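PDB 2V5I: salmonella typhimurium DB7155 bacteriophage DET7 tailspike from Bacteriophage, which probably binds and hydrolyses the O-antigen of its Salmonella host, serving as the trimeric, beta-helical receptor-binding protein of the phage tail. Local coordinates for residues 192-197 / 220-225; 244-249 / 277-282; 376-381 / 401-406; 330-335 / 352-357; 392-397 / 417-422. One frame throughout, in Å; residues are numbered along the deposited sequence.

Contact 1. Residues 192-197 / 220-225; sequences DSIIGG and GRVHYG
Ser193 and His223 meet on the outward face of a right-handed parallel beta-helix, buried against the second subunit, where strand 192-196 of one coil runs beside strand 220-224 of the next. The strand axes approach to 4.3 Å and are inclined by 25°. The backbone pairing is nevertheless firm in the middle: His223 N donates to Ile194 O at 2.8 Å, and His223 O receives Gly196 N at 2.8 Å in an almost straight bond (170°).

Above this ladder the imidazole of His223 lies flat beneath Ser193. The CB of Ser193 sits over one ring face, 4.0 Å from the centroid and displaced toward the rim, a CH-pi contact. Arg221 folds back at its third torsion (chi3 56°) and grips His223 NE2 side-on through NE and NH2, the shorter bond being NH2 to NE2 at 2.9 Å; NE also makes a weak bond to Ser193 OG. Ile195 crosses beside the histidine, its CD1 3.6 Å from His223 CB, and the same methyl reaches the edge of the Tyr224 ring. On the opposite face Ile194 CD1 and Val222 CG1 meet at 4.2 Å inside the coil.

Arg221 NH2 also reaches Ser240 O of the second subunit, and His223 packs on that serine. Both strands have a further neighbour. Strand 187-196 bonds back to Gly173 and strand 220-224 onward to Thr249, while Trp251 meets the rings of His223 and Tyr224 edge-to-face.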
# COMPACT_ATOMS: atom_id res chain seq x y z
N ASP A 192 -3.17 -4.39 24.42
CA ASP A 192 -3.62 -5.76 24.39
C ASP A 192 -5.14 -5.88 24.43
O ASP A 192 -5.72 -6.45 25.37
CB ASP A 192 -3.03 -6.45 25.61
CG ASP A 192 -3.24 -7.93 25.57
OD1 ASP A 192 -3.50 -8.47 24.46
OD2 ASP A 192 -3.12 -8.57 26.66
N SER A 193 -5.80 -5.32 23.41
CA SER A 193 -7.26 -5.42 23.26
C SER A 193 -7.97 -4.86 24.49
O SER A 193 -8.79 -5.52 25.15
CB SER A 193 -7.72 -6.85 22.94
OG SER A 193 -7.19 -7.20 21.66
N ILE A 194 -7.59 -3.65 24.84
CA ILE A 194 -8.16 -2.94 25.96
C ILE A 194 -9.67 -2.81 25.71
O ILE A 194 -10.08 -2.31 24.66
CB ILE A 194 -7.57 -1.54 26.10
CG1 ILE A 194 -6.06 -1.57 26.31
CG2 ILE A 194 -8.23 -0.80 27.28
CD1 ILE A 194 -5.36 -0.21 26.10
N ILE A 195 -10.52 -3.25 26.65
CA ILE A 195 -11.93 -3.01 26.53
C ILE A 195 -12.24 -1.66 27.18
O ILE A 195 -12.09 -1.47 28.39
CB ILE A 195 -12.79 -4.09 27.26
CG1 ILE A 195 -12.50 -5.50 26.78
CG2 ILE A 195 -14.26 -3.77 27.14
CD1 ILE A 195 -12.47 -5.63 25.40
N GLY A 196 -12.66 -0.69 26.35
CA GLY A 196 -13.02 0.63 26.84
C GLY A 196 -14.23 0.76 27.73
O GLY A 196 -15.06 -0.10 27.74
N GLY A 197 -14.27 1.86 28.49
CA GLY A 197 -15.43 2.27 29.28
C GLY A 197 -16.07 3.53 28.74
O GLY A 197 -16.10 3.78 27.54
N GLY A 220 -0.90 -2.62 18.43
CA GLY A 220 -1.90 -3.11 19.37
C GLY A 220 -3.32 -2.74 18.96
O GLY A 220 -3.57 -2.41 17.81
N ARG A 221 -4.26 -2.98 19.88
CA ARG A 221 -5.68 -2.88 19.60
C ARG A 221 -6.46 -2.42 20.82
O ARG A 221 -6.07 -2.65 21.97
CB ARG A 221 -6.24 -4.30 19.35
CG ARG A 221 -5.53 -5.23 18.50
CD ARG A 221 -6.01 -6.70 18.71
NE ARG A 221 -7.45 -6.81 18.51
CZ ARG A 221 -8.06 -6.96 17.33
NH1 ARG A 221 -7.37 -6.94 16.19
NH2 ARG A 221 -9.40 -6.99 17.27
N VAL A 222 -7.57 -1.76 20.51
CA VAL A 222 -8.59 -1.38 21.48
C VAL A 222 -9.99 -1.80 20.99
O VAL A 222 -10.23 -1.87 19.82
CB VAL A 222 -8.53 0.12 21.80
CG1 VAL A 222 -7.16 0.50 22.37
CG2 VAL A 222 -8.82 0.98 20.61
N HIS A 223 -10.86 -2.13 21.96
CA HIS A 223 -12.21 -2.67 21.71
C HIS A 223 -13.29 -1.89 22.49
O HIS A 223 -13.07 -1.46 23.65
CB HIS A 223 -12.33 -4.12 22.18
CG HIS A 223 -11.56 -5.13 21.39
ND1 HIS A 223 -11.73 -6.48 21.60
CD2 HIS A 223 -10.65 -5.01 20.38
CE1 HIS A 223 -10.95 -7.16 20.76
NE2 HIS A 223 -10.30 -6.30 19.99
N TYR A 224 -14.45 -1.71 21.84
CA TYR A 224 -15.62 -1.09 22.47
C TYR A 224 -15.29 0.33 22.98
O TYR A 224 -14.63 1.09 22.25
CB TYR A 224 -16.21 -2.05 23.56
CG TYR A 224 -16.77 -3.32 22.95
CD1 TYR A 224 -17.87 -3.29 22.17
CD2 TYR A 224 -16.16 -4.58 23.20
CE1 TYR A 224 -18.40 -4.48 21.59
CE2 TYR A 224 -16.68 -5.73 22.64
CZ TYR A 224 -17.75 -5.68 21.84
OH TYR A 224 -18.25 -6.84 21.25
N GLY A 225 -15.76 0.71 24.16
CA GLY A 225 -15.68 2.09 24.64
C GLY A 225 -16.92 2.86 24.14
O GLY A 225 -17.46 2.62 23.06
O HOH W 1 -17.49 -0.15 26.43

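Contact 2. Residues 244-249 / 277-282; sequences GVIGVT and FRDSVA
Val245, Ile246 and Val281 carry much of this pairing between successive coils of the beta-helix: Val245 points into the coil, while Ile246 and Val281 are on the opposite face, the side towards the neighbouring subunits. Parallel bridges join residues 244-249 to 277-282 in two runs, separated where the second segment turns a corner at Asp279.

Val245 sits among Val230, Phe232 and Phe258. Its CG2 meets the Phe277 ring at an oblique angle, 4.0 Å from CE1. With CG1 anti to the backbone N (chi1 179°), the other methyl is directed to the corner, where it lies 3.5 Å from Ser280 OG.

Ile246 faces the other way and runs alongside Arg278. Its CG2 lies over one face of the guanidinium and its CD1 is 3.7 Å from NH2, a contact of hydrocarbon with a flat cation whose NE is held by Gln276 OE1. The rung is tied by Arg278 N to Val245 O at 3.0 Å.

Beyond the corner Val281 stands beside Thr249, with its CB 3.7 Å from Thr249 OG1; Arg278 of the second subunit packs on both. Here Val281 N bonds to Val248 O at 2.9 Å.

Ser280 bridges the two runs. Its OG accepts Val248 N at 3.1 Å in a nearly straight bond (169°) and gives its proton to Arg278 O at 2.9 Å, approaching 52° above the carbonyl plane, while Gly247 N reaches the same oxygen within that plane.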
# COMPACT_ATOMS: atom_id res chain seq x y z
N GLY A 244 0.83 10.99 16.79
CA GLY A 244 -0.27 10.27 16.10
C GLY A 244 -0.38 8.83 16.41
O GLY A 244 -0.13 8.39 17.54
N VAL A 245 -0.80 8.09 15.39
CA VAL A 245 -1.19 6.67 15.47
C VAL A 245 -0.49 5.91 14.34
O VAL A 245 -0.56 6.35 13.17
CB VAL A 245 -2.72 6.58 15.31
CG1 VAL A 245 -3.18 5.16 15.36
CG2 VAL A 245 -3.40 7.41 16.40
N ILE A 246 0.27 4.85 14.70
CA ILE A 246 0.93 3.99 13.70
C ILE A 246 0.69 2.53 14.08
O ILE A 246 1.04 2.11 15.17
CB ILE A 246 2.46 4.24 13.66
CG1 ILE A 246 2.79 5.71 13.44
CG2 ILE A 246 3.07 3.47 12.49
CD1 ILE A 246 4.26 6.04 13.76
N GLY A 247 0.08 1.77 13.19
CA GLY A 247 -0.07 0.34 13.43
C GLY A 247 -1.11 -0.11 14.43
O GLY A 247 -1.00 -1.21 15.00
N VAL A 248 -2.17 0.69 14.62
CA VAL A 248 -3.16 0.39 15.67
C VAL A 248 -4.49 -0.09 15.06
O VAL A 248 -4.89 0.38 14.01
CB VAL A 248 -3.45 1.68 16.50
CG1 VAL A 248 -4.37 1.42 17.66
CG2 VAL A 248 -2.15 2.30 17.01
N THR A 249 -5.22 -0.95 15.78
CA THR A 249 -6.56 -1.33 15.35
C THR A 249 -7.54 -0.93 16.44
O THR A 249 -7.26 -1.10 17.62
CB THR A 249 -6.65 -2.86 15.13
OG1 THR A 249 -5.75 -3.26 14.08
CG2 THR A 249 -8.09 -3.30 14.81
N PHE A 277 -1.46 9.37 10.83
CA PHE A 277 -2.46 8.31 10.91
C PHE A 277 -2.07 7.32 9.84
O PHE A 277 -2.33 7.56 8.64
CB PHE A 277 -3.88 8.86 10.74
CG PHE A 277 -4.27 9.77 11.84
CD1 PHE A 277 -4.79 9.25 13.00
CD2 PHE A 277 -4.08 11.16 11.73
CE1 PHE A 277 -5.08 10.13 14.07
CE2 PHE A 277 -4.34 11.98 12.80
CZ PHE A 277 -4.83 11.45 13.96
N ARG A 278 -1.27 6.30 10.24
CA ARG A 278 -0.64 5.40 9.26
C ARG A 278 -0.68 3.94 9.70
O ARG A 278 -0.63 3.63 10.88
CB ARG A 278 0.84 5.77 9.01
CG ARG A 278 1.07 7.16 8.46
CD ARG A 278 2.49 7.30 7.90
NE ARG A 278 3.48 7.13 8.95
CZ ARG A 278 4.32 6.09 9.12
NH1 ARG A 278 4.34 5.07 8.26
NH2 ARG A 278 5.13 6.05 10.17
N ASP A 279 -0.84 3.06 8.72
CA ASP A 279 -0.76 1.62 8.94
C ASP A 279 -1.76 1.15 10.01
O ASP A 279 -1.49 0.22 10.76
CB ASP A 279 0.67 1.21 9.35
CG ASP A 279 1.77 1.59 8.37
OD1 ASP A 279 1.54 1.95 7.19
OD2 ASP A 279 2.96 1.47 8.82
N SER A 280 -2.95 1.77 10.02
CA SER A 280 -3.93 1.54 11.09
C SER A 280 -5.30 1.13 10.52
O SER A 280 -5.56 1.27 9.34
CB SER A 280 -4.06 2.75 11.98
OG SER A 280 -2.84 3.02 12.64
N VAL A 281 -6.11 0.50 11.38
CA VAL A 281 -7.33 -0.20 10.93
C VAL A 281 -8.45 0.11 11.88
O VAL A 281 -8.27 0.03 13.10
CB VAL A 281 -7.10 -1.72 10.95
CG1 VAL A 281 -8.35 -2.41 10.49
CG2 VAL A 281 -5.90 -2.10 10.03
N ALA A 282 -9.61 0.57 11.34
CA ALA A 282 -10.83 0.74 12.17
C ALA A 282 -11.89 -0.21 11.66
O ALA A 282 -12.21 -0.20 10.48
CB ALA A 282 -11.35 2.18 12.14

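Contact 3. Residues 376-381 / 401-406; sequences CNYLNF and GIKPQP
Lys403 and Tyr378 supply the electrostatic part of this meeting of two loops, a cation-pi contact. The ammonium NZ lies over one face of the phenol ring, 4.0 Å from the centroid and 21° off the normal. Tyr378 CG occupies the crowded position between backbone N and carbonyl carbon (chi1 74°), which leaves the ring facing the extended lysine. Both polar ends have partners beyond the two loops: Asp353 forms a salt bridge with Lys403, and Asn331 OD1 pairs with Tyr378 OH.

Van der Waals contact is concentrated on Pro406. Its CB lies 3.3 Å from Asn380 OD1, which accepts a hydrogen bond from Asn408 N, and its CG is 3.5 Å from Asn377 O.

Hydrogen bonds shape the surface on which the proline rests. Asn377 to Asn380 is a type I turn, closed by Asn380 N to Asn377 O at 2.9 Å. The Asn377 amide spans it, with OD1 accepting Phe381 N at 2.9 Å and ND2 donating to Phe381 O at 3.1 Å.

In the beta-helix, residues 376-381 link strand 371-374 to strand 386-388, and residues 401-406 link strand 393-398 to strand 412-414. The first loop is also backbone-bonded to Cys354 and Ala355 of the preceding coil.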
# COMPACT_ATOMS: atom_id res chain seq x y z
N CYS A 376 -19.88 0.63 -0.04
CA CYS A 376 -20.30 1.51 1.02
C CYS A 376 -21.79 1.89 0.90
O CYS A 376 -22.48 1.57 -0.08
CB CYS A 376 -19.37 2.74 1.18
SG CYS A 376 -17.73 2.19 1.77
N ASN A 377 -22.29 2.50 1.97
CA ASN A 377 -23.72 2.77 2.13
C ASN A 377 -24.61 1.55 1.96
O ASN A 377 -25.68 1.61 1.36
CB ASN A 377 -24.19 3.91 1.25
CG ASN A 377 -25.55 4.44 1.68
OD1 ASN A 377 -25.90 4.35 2.88
ND2 ASN A 377 -26.34 4.96 0.74
N TYR A 378 -24.16 0.41 2.48
CA TYR A 378 -24.90 -0.84 2.22
C TYR A 378 -26.25 -0.86 2.96
O TYR A 378 -27.12 -1.61 2.56
CB TYR A 378 -24.02 -2.08 2.46
CG TYR A 378 -23.71 -2.47 3.89
CD1 TYR A 378 -24.72 -2.89 4.75
CD2 TYR A 378 -22.40 -2.51 4.37
CE1 TYR A 378 -24.46 -3.25 6.04
CE2 TYR A 378 -22.13 -2.86 5.66
CZ TYR A 378 -23.15 -3.26 6.50
OH TYR A 378 -22.91 -3.66 7.82
N LEU A 379 -26.45 -0.01 3.97
CA LEU A 379 -27.77 0.14 4.63
C LEU A 379 -28.64 1.19 3.94
O LEU A 379 -29.76 1.46 4.38
CB LEU A 379 -27.64 0.46 6.12
CG LEU A 379 -27.08 -0.65 6.99
CD1 LEU A 379 -27.15 -0.26 8.47
CD2 LEU A 379 -27.82 -1.94 6.80
N ASN A 380 -28.18 1.78 2.84
CA ASN A 380 -29.05 2.65 2.04
C ASN A 380 -29.56 3.88 2.76
O ASN A 380 -30.77 4.28 2.63
CB ASN A 380 -30.20 1.84 1.44
CG ASN A 380 -30.84 2.52 0.23
OD1 ASN A 380 -30.24 3.39 -0.41
ND2 ASN A 380 -32.09 2.13 -0.07
N PHE A 381 -28.68 4.53 3.50
CA PHE A 381 -28.94 5.87 4.03
C PHE A 381 -29.14 6.87 2.88
O PHE A 381 -28.71 6.64 1.76
CB PHE A 381 -27.78 6.36 4.87
CG PHE A 381 -27.61 5.66 6.19
CD1 PHE A 381 -28.25 6.12 7.32
CD2 PHE A 381 -26.71 4.63 6.33
CE1 PHE A 381 -28.05 5.50 8.55
CE2 PHE A 381 -26.50 4.00 7.54
CZ PHE A 381 -27.17 4.42 8.64
N GLY A 401 -17.77 -2.23 -5.64
CA GLY A 401 -17.55 -3.55 -5.10
C GLY A 401 -18.52 -4.54 -5.70
O GLY A 401 -18.96 -4.36 -6.86
N ILE A 402 -18.94 -5.52 -4.90
CA ILE A 402 -19.76 -6.64 -5.38
C ILE A 402 -21.24 -6.56 -4.97
O ILE A 402 -22.06 -7.30 -5.52
CB ILE A 402 -19.14 -7.98 -4.90
CG1 ILE A 402 -19.50 -9.16 -5.83
CG2 ILE A 402 -19.38 -8.23 -3.40
CD1 ILE A 402 -18.51 -10.32 -5.69
N LYS A 403 -21.56 -5.70 -4.02
CA LYS A 403 -22.93 -5.60 -3.53
C LYS A 403 -23.75 -4.82 -4.54
O LYS A 403 -23.23 -3.93 -5.25
CB LYS A 403 -22.96 -4.90 -2.16
CG LYS A 403 -22.25 -5.68 -1.04
CD LYS A 403 -22.57 -5.18 0.38
CE LYS A 403 -22.21 -6.26 1.41
NZ LYS A 403 -22.55 -5.93 2.80
N PRO A 404 -25.04 -5.11 -4.60
CA PRO A 404 -25.89 -4.30 -5.44
C PRO A 404 -25.88 -2.87 -4.95
O PRO A 404 -25.78 -2.61 -3.74
CB PRO A 404 -27.27 -4.95 -5.32
CG PRO A 404 -27.25 -5.71 -4.09
CD PRO A 404 -25.80 -6.12 -3.84
N GLN A 405 -26.03 -1.93 -5.87
CA GLN A 405 -25.98 -0.51 -5.47
C GLN A 405 -27.16 -0.14 -4.61
O GLN A 405 -28.28 -0.56 -4.87
CB GLN A 405 -25.95 0.39 -6.71
CG GLN A 405 -24.65 0.35 -7.48
CD GLN A 405 -23.53 1.11 -6.80
OE1 GLN A 405 -23.77 2.03 -6.01
NE2 GLN A 405 -22.30 0.70 -7.05
N PRO A 406 -26.94 0.69 -3.60
CA PRO A 406 -28.09 1.21 -2.85
C PRO A 406 -28.95 2.12 -3.73
O PRO A 406 -28.41 2.81 -4.60
CB PRO A 406 -27.47 2.05 -1.73
CG PRO A 406 -26.08 2.27 -2.10
CD PRO A 406 -25.66 1.22 -3.10

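Contact 4. Residues 330-335 / 352-357; sequences MNSLGV and QDCAGA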
# COMPACT_ATOMS: atom_id res chain seq x y z
N MET A 330 -13.48 -0.79 7.78
CA MET A 330 -14.57 -1.66 7.33
C MET A 330 -15.74 -1.65 8.30
O MET A 330 -15.55 -1.55 9.52
CB MET A 330 -14.05 -3.10 7.20
CG MET A 330 -12.98 -3.26 6.17
SD MET A 330 -12.49 -5.00 5.96
CE MET A 330 -14.05 -5.67 5.40
N ASN A 331 -16.94 -1.68 7.72
CA ASN A 331 -18.20 -1.83 8.47
C ASN A 331 -18.55 -0.69 9.43
O ASN A 331 -19.23 -0.90 10.40
CB ASN A 331 -18.27 -3.19 9.17
CG ASN A 331 -19.67 -3.58 9.53
OD1 ASN A 331 -20.62 -3.35 8.74
ND2 ASN A 331 -19.84 -4.25 10.69
N SER A 332 -18.16 0.53 9.11
CA SER A 332 -18.57 1.70 9.91
C SER A 332 -20.07 1.96 9.73
O SER A 332 -20.63 1.71 8.69
CB SER A 332 -17.77 2.96 9.56
OG SER A 332 -17.90 3.24 8.17
N LEU A 333 -20.72 2.37 10.80
CA LEU A 333 -22.13 2.76 10.72
C LEU A 333 -22.31 4.22 10.32
O LEU A 333 -23.36 4.56 9.73
CB LEU A 333 -22.85 2.38 12.01
CG LEU A 333 -24.36 2.56 12.03
CD1 LEU A 333 -25.08 1.72 11.03
CD2 LEU A 333 -24.89 2.24 13.43
N GLY A 334 -21.35 5.10 10.64
CA GLY A 334 -21.33 6.50 10.31
C GLY A 334 -20.68 6.77 8.98
O GLY A 334 -21.33 6.61 7.93
N VAL A 335 -19.45 7.28 8.99
CA VAL A 335 -18.68 7.55 7.78
C VAL A 335 -17.32 6.82 7.92
O VAL A 335 -16.66 6.99 8.96
CB VAL A 335 -18.39 9.04 7.66
CG1 VAL A 335 -17.57 9.35 6.44
CG2 VAL A 335 -19.66 9.80 7.57
N GLN A 352 -13.95 -0.27 2.85
CA GLN A 352 -14.71 -1.33 2.18
C GLN A 352 -15.83 -1.84 3.07
O GLN A 352 -15.64 -2.03 4.26
CB GLN A 352 -13.81 -2.43 1.62
CG GLN A 352 -12.94 -3.10 2.53
CD GLN A 352 -11.72 -3.90 1.91
OE1 GLN A 352 -11.31 -3.84 0.70
NE2 GLN A 352 -11.15 -4.67 2.78
N ASP A 353 -17.02 -1.97 2.48
CA ASP A 353 -18.16 -2.67 3.17
C ASP A 353 -18.59 -1.89 4.39
O ASP A 353 -18.69 -2.48 5.48
CB ASP A 353 -17.79 -4.13 3.53
CG ASP A 353 -19.03 -5.03 3.76
OD1 ASP A 353 -20.14 -4.68 3.34
OD2 ASP A 353 -18.85 -6.12 4.34
N CYS A 354 -18.87 -0.60 4.19
CA CYS A 354 -19.35 0.30 5.27
C CYS A 354 -20.85 0.47 5.15
O CYS A 354 -21.43 0.53 4.05
CB CYS A 354 -18.68 1.66 5.31
SG CYS A 354 -16.92 1.54 5.83
N ALA A 355 -21.54 0.41 6.30
CA ALA A 355 -22.99 0.59 6.31
C ALA A 355 -23.46 1.97 5.90
O ALA A 355 -24.50 2.10 5.26
CB ALA A 355 -23.56 0.25 7.67
N GLY A 356 -22.74 3.03 6.29
CA GLY A 356 -22.98 4.35 5.75
C GLY A 356 -21.95 4.79 4.70
O GLY A 356 -21.33 3.96 4.03
N ALA A 357 -21.78 6.10 4.57
CA ALA A 357 -20.89 6.67 3.57
C ALA A 357 -19.46 6.16 3.78
O ALA A 357 -19.02 5.92 4.92
CB ALA A 357 -20.92 8.14 3.65
O HOH W 2 -23.32 7.86 6.28
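From Met330 and Gln352 to Val335 and Ala357, two corner loops of consecutive beta-helix coils follow each other in parallel. Asn331 and Asp353 both adopt positive phi (65° and 66°), so each chain bends at the same place. All the backbone bonds across the pair are weak: Asn331 N to Asp353 O (3.0 Å) and Ala355 N to Ser332 O (2.9 Å) are short but strongly bent, and Gly356 N adds a long bond to the same Ser332 oxygen. Farther on, a water joins the loops, donating to Gly334 O and accepting from Ala357 N, each at 2.9 Å.

Met330 and Gln352 form the broadest side-chain contact. Their stems meet CG to CG at 3.6 Å, and the amide NE2 points at the Met330 sulfur SD, 3.5 Å away and nearly straight (173°), though weak as sulfur acceptors are. Another sulfur is used at the bend, where Ser332 N makes a weak bond to Cys354 SG at 3.6 Å. On the outer side of the turn Leu333 CD1 rests on Ala355 CB at 4.0 Å. Leu323 of the second subunit packs on Met330, and Tyr345 of that subunit on Gln352.

Cohesion here is thus a sum of soft terms: bent amide bonds, two sulfur acceptors and a shared water replace the regular ladder where the chain must turn.

Contact 5. Residues 392-397 / 417-422; sequences CIVNGI and STISGL
Ile397, Ile419 and Leu422 form the apolar centre of this strand pair, within the lumen of the beta-helix. Ile397 CG2 is held between its backbone N and carbonyl carbon, and there meets Leu422 CD1 alongside at 3.7 Å and Ile419 CG2 across at 3.9 Å. Val394 lies beside Ile419, CB to CG1 3.9 Å. Ile386, Ile388 and Val433 pack against this group from strands 386-388 and 431-433.

Around it runs the backbone ladder, its strands only 6° from parallel. Val394 is bracketed by Thr418 O, 2.9 Å from its N, and by Ser420 N, 3.0 Å from its O. Beyond the corner at Gly396 the bond from Ile397 N to Gly421 O comes in 44° above the carbonyl plane. At the start of the pair, on the inward side, Cys392 N bonds weakly to Ser417 OG.

On the outer face Ile393 CD1 touches Thr418 CB, and Ile402 of the third subunit packs on Ile393. At the polar edge a water donates to Ser420 OG at 2.9 Å, which also bonds Leu437 O.

Backbone bonds thus set the register and branched side chains fill the lumen, while the Ser420 hydroxyl and the water lie on the other face, which also meets the third subunit.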
# COMPACT_ATOMS: atom_id res chain seq x y z
N CYS A 392 -10.64 19.81 -5.05
CA CYS A 392 -9.62 18.79 -4.75
C CYS A 392 -9.25 18.01 -6.04
O CYS A 392 -9.85 18.23 -7.09
CB CYS A 392 -10.17 17.87 -3.66
SG CYS A 392 -10.33 18.83 -2.04
N ILE A 393 -8.25 17.14 -5.92
CA ILE A 393 -7.76 16.27 -7.02
C ILE A 393 -7.83 14.86 -6.49
O ILE A 393 -7.41 14.62 -5.34
CB ILE A 393 -6.27 16.60 -7.37
CG1 ILE A 393 -6.12 18.00 -7.95
CG2 ILE A 393 -5.64 15.55 -8.29
CD1 ILE A 393 -6.85 18.24 -9.18
N VAL A 394 -8.41 13.93 -7.27
CA VAL A 394 -8.35 12.51 -6.94
C VAL A 394 -7.59 11.80 -8.07
O VAL A 394 -7.96 11.93 -9.23
CB VAL A 394 -9.77 11.91 -6.77
CG1 VAL A 394 -9.66 10.48 -6.39
CG2 VAL A 394 -10.48 12.71 -5.76
N ASN A 395 -6.50 11.07 -7.74
CA ASN A 395 -5.68 10.37 -8.72
C ASN A 395 -5.76 8.89 -8.39
O ASN A 395 -5.01 8.41 -7.53
CB ASN A 395 -4.18 10.70 -8.50
CG ASN A 395 -3.81 12.11 -8.83
OD1 ASN A 395 -4.17 12.61 -9.89
ND2 ASN A 395 -3.02 12.78 -7.92
N GLY A 396 -6.64 8.13 -9.04
CA GLY A 396 -6.70 6.71 -8.87
C GLY A 396 -7.65 6.34 -7.75
O GLY A 396 -7.33 6.50 -6.58
N ILE A 397 -8.84 5.89 -8.12
CA ILE A 397 -9.90 5.58 -7.16
C ILE A 397 -10.73 4.41 -7.68
O ILE A 397 -11.28 4.45 -8.76
CB ILE A 397 -10.76 6.82 -6.79
CG1 ILE A 397 -11.89 6.41 -5.83
CG2 ILE A 397 -11.29 7.57 -8.04
CD1 ILE A 397 -12.54 7.57 -5.11
N SER A 417 -14.18 19.02 -7.89
CA SER A 417 -12.94 18.27 -7.97
C SER A 417 -12.68 17.75 -9.39
O SER A 417 -13.62 17.56 -10.16
CB SER A 417 -13.00 17.10 -7.02
OG SER A 417 -13.07 17.57 -5.66
N THR A 418 -11.41 17.44 -9.65
CA THR A 418 -11.02 16.73 -10.85
C THR A 418 -10.58 15.33 -10.45
O THR A 418 -9.77 15.19 -9.53
CB THR A 418 -9.90 17.47 -11.55
OG1 THR A 418 -10.43 18.73 -12.04
CG2 THR A 418 -9.36 16.64 -12.72
N ILE A 419 -11.08 14.33 -11.18
CA ILE A 419 -10.82 12.93 -10.90
C ILE A 419 -10.23 12.27 -12.13
O ILE A 419 -10.68 12.51 -13.24
CB ILE A 419 -12.11 12.20 -10.43
CG1 ILE A 419 -12.64 12.92 -9.16
CG2 ILE A 419 -11.79 10.70 -10.26
CD1 ILE A 419 -13.73 12.23 -8.51
N SER A 420 -9.16 11.51 -11.92
CA SER A 420 -8.59 10.64 -12.95
C SER A 420 -8.44 9.23 -12.40
O SER A 420 -8.31 9.05 -11.21
CB SER A 420 -7.19 11.09 -13.36
OG SER A 420 -7.19 12.45 -13.74
N GLY A 421 -8.47 8.24 -13.29
CA GLY A 421 -8.15 6.87 -12.88
C GLY A 421 -9.26 6.23 -12.07
O GLY A 421 -8.98 5.51 -11.12
N LEU A 422 -10.52 6.54 -12.42
CA LEU A 422 -11.68 5.93 -11.74
C LEU A 422 -11.92 4.54 -12.30
O LEU A 422 -12.10 4.40 -13.52
CB LEU A 422 -12.91 6.82 -11.93
CG LEU A 422 -14.21 6.30 -11.37
CD1 LEU A 422 -14.14 6.09 -9.89
CD2 LEU A 422 -15.33 7.32 -11.72
O HOH W 3 -7.14 14.06 -11.37

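Overall arrangement
The five contacts sample successive coils of one beta-helix. Contacts 1 and 2, centres about 14 Å apart, are joined where Thr249 O meets Val222 N at 3.0 Å. Contact 2 passes on to contact 4 through Ala282 O and Met330 N, 3.0 Å apart. Contacts 4 and 3 are the closest pair, their centres about 10 Å apart, with Asn377 N 2.7 Å from Gly356 O. Contact 5 interlocks in sequence with contact 3 but lies at a different part of the coil, their centres about 21 Å apart; its centre is about 36 Å from that of contact 1. All five reach the second subunit, and contacts 2 and 5 the third as well. No bound ligand forms part of any.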